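Long-range contact in beta sliding clamp (Borrelia burgdorferi, PDB 6DJ8), which probably forms a ring-shaped head-to-tail dimer around DNA that tethers DNA polymerases and other proteins to it and makes them processive: residues Q21-I33 with L54-E66. Sequence-based numbering, arbitrary orientation. Where two conformers were deposited one is given.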
ATOM      1  N   GLN A  21       8.287   8.431  22.169  1.00 33.58           N
ATOM      2  CA  GLN A  21       9.185   9.496  21.716  1.00 36.31           C
ATOM      3  C   GLN A  21      10.369   8.914  20.963  1.00 35.77           C
ATOM      4  O   GLN A  21      10.663   9.329  19.837  1.00 33.90           O
ATOM      5  CB  GLN A  21       9.676  10.328  22.896  1.00 34.84           C
ATOM      6  CG  GLN A  21      10.558  11.503  22.470  1.00 47.55           C
ATOM      7  CD  GLN A  21      10.962  12.359  23.644  1.00 51.20           C
ATOM      8  OE1 GLN A  21      10.981  11.883  24.784  1.00 43.93           O
ATOM      9  NE2 GLN A  21      11.266  13.632  23.384  1.00 44.25           N
ATOM     10  N   ILE A  22      11.053   7.927  21.550  1.00 35.47           N
ATOM     11  CA  ILE A  22      12.226   7.419  20.850  1.00 32.05           C
ATOM     12  C   ILE A  22      11.807   6.692  19.577  1.00 32.17           C
ATOM     13  O   ILE A  22      12.557   6.670  18.594  1.00 30.97           O
ATOM     14  CB  ILE A  22      13.099   6.541  21.763  1.00 35.24           C
ATOM     15  CG1 ILE A  22      14.471   6.349  21.095  1.00 31.22           C
ATOM     16  CG2 ILE A  22      12.374   5.217  22.090  1.00 31.88           C
ATOM     17  CD1 ILE A  22      15.453   5.506  21.856  1.00 34.76           C
ATOM     18  N   MET A  23      10.598   6.114  19.550  1.00 31.86           N
ATOM     19  CA  MET A  23      10.111   5.515  18.308  1.00 34.13           C
ATOM     20  C   MET A  23      10.017   6.567  17.199  1.00 32.67           C
ATOM     21  O   MET A  23      10.490   6.355  16.073  1.00 31.04           O
ATOM     22  CB  MET A  23       8.737   4.846  18.527  1.00 35.32           C
ATOM     23  CG  MET A  23       8.225   4.138  17.295  1.00 44.54           C
ATOM     24  SD  MET A  23       6.615   3.353  17.566  1.00 52.90           S
ATOM     25  CE  MET A  23       6.881   2.646  19.223  1.00 41.29           C
ATOM     26  N   ASN A  24       9.414   7.714  17.506  1.00 34.84           N
ATOM     27  CA  ASN A  24       9.278   8.761  16.490  1.00 36.87           C
ATOM     28  C   ASN A  24      10.639   9.261  16.020  1.00 34.37           C
ATOM     29  O   ASN A  24      10.858   9.451  14.817  1.00 35.15           O
ATOM     30  CB  ASN A  24       8.449   9.922  17.041  1.00 37.43           C
ATOM     31  CG  ASN A  24       6.986   9.558  17.218  1.00 48.51           C
ATOM     32  OD1 ASN A  24       6.482   8.628  16.580  1.00 49.80           O
ATOM     33  ND2 ASN A  24       6.297  10.288  18.089  1.00 46.62           N
ATOM     34  N   GLU A  25      11.574   9.470  16.953  1.00 36.57           N
ATOM     35  CA  GLU A  25      12.870  10.029  16.571  1.00 30.86           C
ATOM     36  C   GLU A  25      13.686   9.030  15.769  1.00 33.66           C
ATOM     37  O   GLU A  25      14.418   9.419  14.857  1.00 29.67           O
ATOM     38  CB  GLU A  25      13.650  10.478  17.806  1.00 30.05           C
ATOM     39  CG  GLU A  25      12.958  11.536  18.653  1.00 37.15           C
ATOM     40  CD  GLU A  25      12.697  12.868  17.918  1.00 43.74           C
ATOM     41  OE1 GLU A  25      13.083  13.034  16.738  1.00 37.89           O
ATOM     42  OE2 GLU A  25      12.103  13.760  18.552  1.00 41.12           O
ATOM     43  N   ILE A  26      13.581   7.731  16.090  1.00 33.89           N
ATOM     44  CA  ILE A  26      14.279   6.744  15.277  1.00 29.40           C
ATOM     45  C   ILE A  26      13.689   6.713  13.870  1.00 30.51           C
ATOM     46  O   ILE A  26      14.413   6.599  12.873  1.00 31.42           O
ATOM     47  CB  ILE A  26      14.209   5.343  15.923  1.00 31.75           C
ATOM     48  CG1 ILE A  26      15.046   5.252  17.191  1.00 31.94           C
ATOM     49  CG2 ILE A  26      14.705   4.311  14.949  1.00 31.68           C
ATOM     50  CD1 ILE A  26      14.611   4.022  18.035  1.00 37.67           C
ATOM     51  N   GLU A  27      12.362   6.744  13.774  1.00 32.97           N
ATOM     52  CA  GLU A  27      11.712   6.754  12.466  1.00 37.01           C
ATOM     53  C   GLU A  27      12.203   7.930  11.633  1.00 33.29           C
ATOM     54  O   GLU A  27      12.529   7.770  10.451  1.00 33.84           O
ATOM     55  CB  GLU A  27      10.188   6.796  12.647  1.00 35.22           C
ATOM     56  CG  GLU A  27       9.370   6.571  11.387  1.00 46.85           C
ATOM     57  CD  GLU A  27       9.157   7.855  10.605  1.00 62.27           C
ATOM     58  OE1 GLU A  27       9.233   8.947  11.214  1.00 64.43           O
ATOM     59  OE2 GLU A  27       8.927   7.775   9.380  1.00 74.77           O
ATOM     60  N   LYS A  28      12.311   9.108  12.252  1.00 32.22           N
ATOM     61  CA  LYS A  28      12.813  10.283  11.547  1.00 37.36           C
ATOM     62  C   LYS A  28      14.263  10.093  11.140  1.00 36.93           C
ATOM     63  O   LYS A  28      14.610  10.257   9.966  1.00 37.36           O
ATOM     64  CB  LYS A  28      12.667  11.523  12.437  1.00 39.58           C
ATOM     65  CG  LYS A  28      11.217  11.989  12.586  1.00 36.55           C
ATOM     66  CD  LYS A  28      11.094  13.018  13.684  1.00 39.66           C
ATOM     67  CE  LYS A  28       9.637  13.410  13.902  1.00 51.63           C
ATOM     68  NZ  LYS A  28       9.497  14.586  14.812  1.00 57.21           N
ATOM     69  N   ALA A  29      15.122   9.700  12.095  1.00 39.02           N
ATOM     70  CA  ALA A  29      16.559   9.628  11.823  1.00 36.09           C
ATOM     71  C   ALA A  29      16.860   8.631  10.714  1.00 38.53           C
ATOM     72  O   ALA A  29      17.725   8.875   9.864  1.00 33.74           O
ATOM     73  CB  ALA A  29      17.330   9.252  13.098  1.00 30.45           C
ATOM     74  N   LYS A  30      16.157   7.503  10.697  1.00 32.83           N
ATOM     75  CA  LYS A  30      16.492   6.494   9.706  1.00 36.04           C
ATOM     76  C   LYS A  30      15.931   6.835   8.339  1.00 40.02           C
ATOM     77  O   LYS A  30      16.195   6.111   7.379  1.00 43.70           O
ATOM     78  CB  LYS A  30      16.005   5.110  10.165  1.00 38.83           C
ATOM     79  CG  LYS A  30      14.575   4.787   9.835  1.00 33.82           C
ATOM     80  CD  LYS A  30      14.135   3.503  10.558  1.00 38.54           C
ATOM     81  CE  LYS A  30      13.361   2.570   9.631  1.00 43.32           C
ATOM     82  NZ  LYS A  30      12.193   3.222   8.991  1.00 43.39           N
ATOM     83  N   GLY A  31      15.214   7.953   8.221  1.00 41.61           N
ATOM     84  CA  GLY A  31      14.674   8.337   6.933  1.00 43.58           C
ATOM     85  C   GLY A  31      15.727   8.501   5.857  1.00 48.55           C
ATOM     86  O   GLY A  31      15.461   8.222   4.689  1.00 40.42           O
ATOM     87  N   ILE A  32      16.950   8.885   6.233  1.00 42.80           N
ATOM     88  CA  ILE A  32      18.003   9.096   5.239  1.00 42.79           C
ATOM     89  C   ILE A  32      18.918   7.884   5.104  1.00 50.87           C
ATOM     90  O   ILE A  32      19.892   7.935   4.351  1.00 52.05           O
ATOM     91  CB  ILE A  32      18.826  10.352   5.554  1.00 44.85           C
ATOM     92  CG1 ILE A  32      19.397  10.270   6.973  1.00 37.84           C
ATOM     93  CG2 ILE A  32      17.956  11.601   5.368  1.00 40.42           C
ATOM     94  CD1 ILE A  32      20.440  11.342   7.262  1.00 35.89           C
ATOM     95  N   ILE A  33      18.608   6.785   5.787  1.00 49.23           N
ATOM     96  CA  ILE A  33      19.456   5.598   5.809  1.00 56.42           C
ATOM     97  C   ILE A  33      18.900   4.569   4.835  1.00 66.71           C
ATOM     98  O   ILE A  33      17.816   4.017   5.052  1.00 69.22           O
ATOM     99  CB  ILE A  33      19.556   5.013   7.224  1.00 50.88           C
ATOM    100  CG1 ILE A  33      20.167   6.023   8.191  1.00 49.55           C
ATOM    101  CG2 ILE A  33      20.339   3.718   7.218  1.00 56.83           C
ATOM    102  CD1 ILE A  33      20.471   5.437   9.560  1.00 48.83           C
ATOM    103  N   LEU A  54      19.711  11.998  25.268  1.00 43.19           N
ATOM    104  CA  LEU A  54      20.083  11.024  24.260  1.00 37.86           C
ATOM    105  C   LEU A  54      20.293  11.738  22.932  1.00 43.42           C
ATOM    106  O   LEU A  54      19.396  12.443  22.458  1.00 41.10           O
ATOM    107  CB  LEU A  54      18.992   9.972  24.111  1.00 35.49           C
ATOM    108  CG  LEU A  54      19.360   8.812  23.188  1.00 41.43           C
ATOM    109  CD1 LEU A  54      20.358   7.886  23.874  1.00 42.67           C
ATOM    110  CD2 LEU A  54      18.117   8.074  22.719  1.00 37.26           C
ATOM    111  N   ILE A  55      21.457  11.542  22.317  1.00 38.22           N
ATOM    112  CA  ILE A  55      21.739  12.121  21.006  1.00 40.31           C
ATOM    113  C   ILE A  55      21.664  10.996  19.986  1.00 40.35           C
ATOM    114  O   ILE A  55      22.366   9.988  20.116  1.00 39.95           O
ATOM    115  CB  ILE A  55      23.120  12.789  20.949  1.00 44.51           C
ATOM    116  CG1 ILE A  55      23.299  13.816  22.074  1.00 50.82           C
ATOM    117  CG2 ILE A  55      23.295  13.415  19.598  1.00 43.93           C
ATOM    118  CD1 ILE A  55      22.197  14.801  22.189  1.00 51.89           C
ATOM    119  N   ILE A  56      20.803  11.151  18.991  1.00 34.55           N
ATOM    120  CA  ILE A  56      20.654  10.188  17.907  1.00 34.65           C
ATOM    121  C   ILE A  56      21.239  10.810  16.648  1.00 38.56           C
ATOM    122  O   ILE A  56      20.866  11.929  16.272  1.00 37.63           O
ATOM    123  CB  ILE A  56      19.177   9.800  17.707  1.00 42.45           C
ATOM    124  CG1 ILE A  56      18.652   9.072  18.947  1.00 38.93           C
ATOM    125  CG2 ILE A  56      18.994   8.928  16.461  1.00 36.41           C
ATOM    126  CD1 ILE A  56      17.158   9.026  19.002  1.00 39.34           C
ATOM    127  N   LYS A  57      22.180  10.107  16.020  1.00 33.90           N
ATOM    128  CA  LYS A  57      22.805  10.586  14.791  1.00 38.40           C
ATOM    129  C   LYS A  57      22.601   9.572  13.675  1.00 39.00           C
ATOM    130  O   LYS A  57      22.625   8.354  13.906  1.00 38.68           O
ATOM    131  CB  LYS A  57      24.304  10.850  14.973  1.00 37.21           C
ATOM    132  CG  LYS A  57      24.633  12.028  15.883  1.00 43.54           C
ATOM    133  CD  LYS A  57      26.157  12.208  16.002  1.00 50.62           C
ATOM    134  CE  LYS A  57      26.545  13.078  17.183  1.00 59.93           C
ATOM    135  NZ  LYS A  57      28.048  13.235  17.326  1.00 61.62           N
ATOM    136  N   SER A  58      22.381  10.083  12.470  1.00 34.03           N
ATOM    137  CA  SER A  58      22.331   9.249  11.279  1.00 37.18           C
ATOM    138  C   SER A  58      22.968  10.024  10.141  1.00 35.47           C
ATOM    139  O   SER A  58      23.082  11.248  10.190  1.00 35.67           O
ATOM    140  CB  SER A  58      20.899   8.839  10.915  1.00 38.33           C
ATOM    141  OG  SER A  58      20.124   9.973  10.586  1.00 36.01           O
ATOM    142  N   THR A  59      23.429   9.301   9.128  1.00 33.19           N
ATOM    143  CA  THR A  59      23.975   9.975   7.960  1.00 36.65           C
ATOM    144  C   THR A  59      23.827   9.066   6.754  1.00 41.70           C
ATOM    145  O   THR A  59      23.748   7.845   6.892  1.00 38.99           O
ATOM    146  CB  THR A  59      25.449  10.349   8.134  1.00 41.67           C
ATOM    147  OG1 THR A  59      25.921  11.023   6.953  1.00 40.14           O
ATOM    148  CG2 THR A  59      26.297   9.079   8.380  1.00 44.17           C
ATOM    149  N   ASP A  60      23.746   9.676   5.571  1.00 40.96           N
ATOM    150  CA  ASP A  60      23.929   8.940   4.326  1.00 42.15           C
ATOM    151  C   ASP A  60      25.294   9.239   3.716  1.00 43.55           C
ATOM    152  O   ASP A  60      25.537   8.935   2.543  1.00 44.17           O
ATOM    153  CB  ASP A  60      22.782   9.228   3.352  1.00 39.05           C
ATOM    154  CG  ASP A  60      22.772  10.669   2.827  1.00 44.10           C
ATOM    155  OD1 ASP A  60      23.710  11.459   3.098  1.00 43.12           O
ATOM    156  OD2 ASP A  60      21.780  11.012   2.146  1.00 45.15           O
ATOM    157  N   ARG A  61      26.193   9.815   4.517  1.00 35.46           N
ATOM    158  CA  ARG A  61      27.557  10.236   4.217  1.00 47.23           C
ATOM    159  C   ARG A  61      27.555  11.580   3.476  1.00 47.18           C
ATOM    160  O   ARG A  61      28.624  12.102   3.162  1.00 46.60           O
ATOM    161  CB  ARG A  61      28.345   9.160   3.451  1.00 50.96           C
ATOM    162  CG  ARG A  61      28.192   7.751   4.113  1.00 53.72           C
ATOM    163  CD  ARG A  61      29.098   6.697   3.514  1.00 57.61           C
ATOM    164  NE  ARG A  61      30.494   6.942   3.848  1.00 66.09           N
ATOM    165  CZ  ARG A  61      31.508   6.185   3.442  1.00 73.99           C
ATOM    166  NH1 ARG A  61      32.749   6.493   3.800  1.00 74.03           N
ATOM    167  NH2 ARG A  61      31.278   5.110   2.695  1.00 76.45           N
ATOM    168  N   ASN A  62      26.388  12.167   3.219  1.00 42.79           N
ATOM    169  CA  ASN A  62      26.295  13.542   2.724  0.65 45.00           C
ATOM    170  C   ASN A  62      25.451  14.396   3.654  1.00 45.03           C
ATOM    171  O   ASN A  62      25.916  15.441   4.121  1.00 41.67           O
ATOM    172  CB  ASN A  62      25.720  13.559   1.305  0.65 47.15           C
ATOM    173  CG  ASN A  62      25.860  14.908   0.635  0.65 44.70           C
ATOM    174  OD1 ASN A  62      25.525  15.942   1.212  0.65 45.32           O
ATOM    175  ND2 ASN A  62      26.377  14.905  -0.587  0.65 51.29           N
ATOM    176  N   ILE A  63      24.227  13.978   3.943  1.00 43.58           N
ATOM    177  CA  ILE A  63      23.391  14.592   4.961  1.00 36.68           C
ATOM    178  C   ILE A  63      23.811  14.023   6.311  1.00 42.53           C
ATOM    179  O   ILE A  63      23.998  12.805   6.451  1.00 40.03           O
ATOM    180  CB  ILE A  63      21.906  14.298   4.687  1.00 34.76           C
ATOM    181  CG1 ILE A  63      21.461  14.980   3.389  1.00 35.47           C
ATOM    182  CG2 ILE A  63      21.059  14.731   5.874  1.00 36.90           C
ATOM    183  CD1 ILE A  63      20.130  14.511   2.853  1.00 33.56           C
ATOM    184  N   PHE A  64      23.982  14.900   7.297  1.00 36.83           N
ATOM    185  CA  PHE A  64      24.321  14.517   8.664  1.00 39.48           C
ATOM    186  C   PHE A  64      23.206  15.026   9.559  1.00 42.11           C
ATOM    187  O   PHE A  64      22.876  16.217   9.528  1.00 35.97           O
ATOM    188  CB  PHE A  64      25.692  15.072   9.075  1.00 41.00           C
ATOM    189  CG  PHE A  64      26.821  14.380   8.402  1.00 41.94           C
ATOM    190  CD1 PHE A  64      27.230  14.748   7.143  1.00 42.88           C
ATOM    191  CD2 PHE A  64      27.429  13.287   9.011  1.00 51.35           C
ATOM    192  CE1 PHE A  64      28.263  14.073   6.517  1.00 46.49           C
ATOM    193  CE2 PHE A  64      28.455  12.608   8.393  1.00 49.58           C
ATOM    194  CZ  PHE A  64      28.876  13.007   7.144  1.00 47.66           C
ATOM    195  N   PHE A  65      22.604  14.123  10.317  1.00 38.46           N
ATOM    196  CA  PHE A  65      21.406  14.420  11.082  1.00 36.48           C
ATOM    197  C   PHE A  65      21.678  14.169  12.553  1.00 38.54           C
ATOM    198  O   PHE A  65      22.343  13.194  12.910  1.00 35.98           O
ATOM    199  CB  PHE A  65      20.226  13.550  10.610  1.00 34.89           C
ATOM    200  CG  PHE A  65      19.018  13.603  11.513  1.00 37.64           C
ATOM    201  CD1 PHE A  65      18.046  14.573  11.328  1.00 37.43           C
ATOM    202  CD2 PHE A  65      18.840  12.664  12.530  1.00 36.75           C
ATOM    203  CE1 PHE A  65      16.924  14.636  12.138  1.00 35.17           C
ATOM    204  CE2 PHE A  65      17.722  12.715  13.357  1.00 36.32           C
ATOM    205  CZ  PHE A  65      16.759  13.684  13.164  1.00 37.65           C
ATOM    206  N   GLU A  66      21.142  15.036  13.403  1.00 36.11           N
ATOM    207  CA  GLU A  66      21.293  14.843  14.836  1.00 40.46           C
ATOM    208  C   GLU A  66      20.038  15.334  15.546  1.00 38.97           C
ATOM    209  O   GLU A  66      19.540  16.426  15.253  1.00 39.27           O
ATOM    210  CB  GLU A  66      22.548  15.582  15.322  1.00 43.77           C
ATOM    211  CG  GLU A  66      22.509  16.000  16.756  1.00 51.07           C
ATOM    212  CD  GLU A  66      23.846  16.502  17.252  1.00 51.17           C
ATOM    213  OE1 GLU A  66      23.873  17.068  18.363  1.00 48.88           O
ATOM    214  OE2 GLU A  66      24.853  16.351  16.525  1.00 47.86           O
TER
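The ring of Phe65 meets Ala29 obliquely, with CE2 3.5 Å from Ala29 CB. Phe227 meets the same ring from outside the two segments, its plane turned by about 65°. A second flat group, the Phe64 ring, has Thr59 OG1 over the centre of one face. Ala29 CB also touches Ile56 CG2 at 3.8 Å, about a right angle away from the ring. Beside this methyl, Ser58 OG donates a hydrogen bond of 2.7 Å to Ala29 O. The hydroxyl comes from above the carbonyl plane, 36° out of it. Ser58 chi1 of 64° sets OG between its own backbone N and carbonyl carbon, and from there it reaches Ala29 O.

This is a helix packed on one face of an antiparallel sheet, as in the domains of DNA sliding clamps. The axes of helix segment 21-29 and strand segment 54-59 run at 21° to each other and come within 9.0 Å. Near the start of the segment, Ile22 CD1 meets Leu54 CD2, and the two side chains cross at about a right angle. Ile56 CD1 touches Glu25 CB at 4.0 Å, while OE1 and OE2 of Glu25 form hydrogen bonds with Tyr254 OH and Asn253 ND2.

Further along, Ile32 CD1 reaches Ile63 CG2 at 3.7 Å and also touches Ser58 OG and Phe65 CB. Ile33 CD1 packs on Ser58 CB. In the turn between the strands, Asp60 OD1 accepts from Asn62 N, an Asx turn, and from Ile63 N, which extends it to an Asx motif. Asp60 OD2 forms a salt bridge with Lys223.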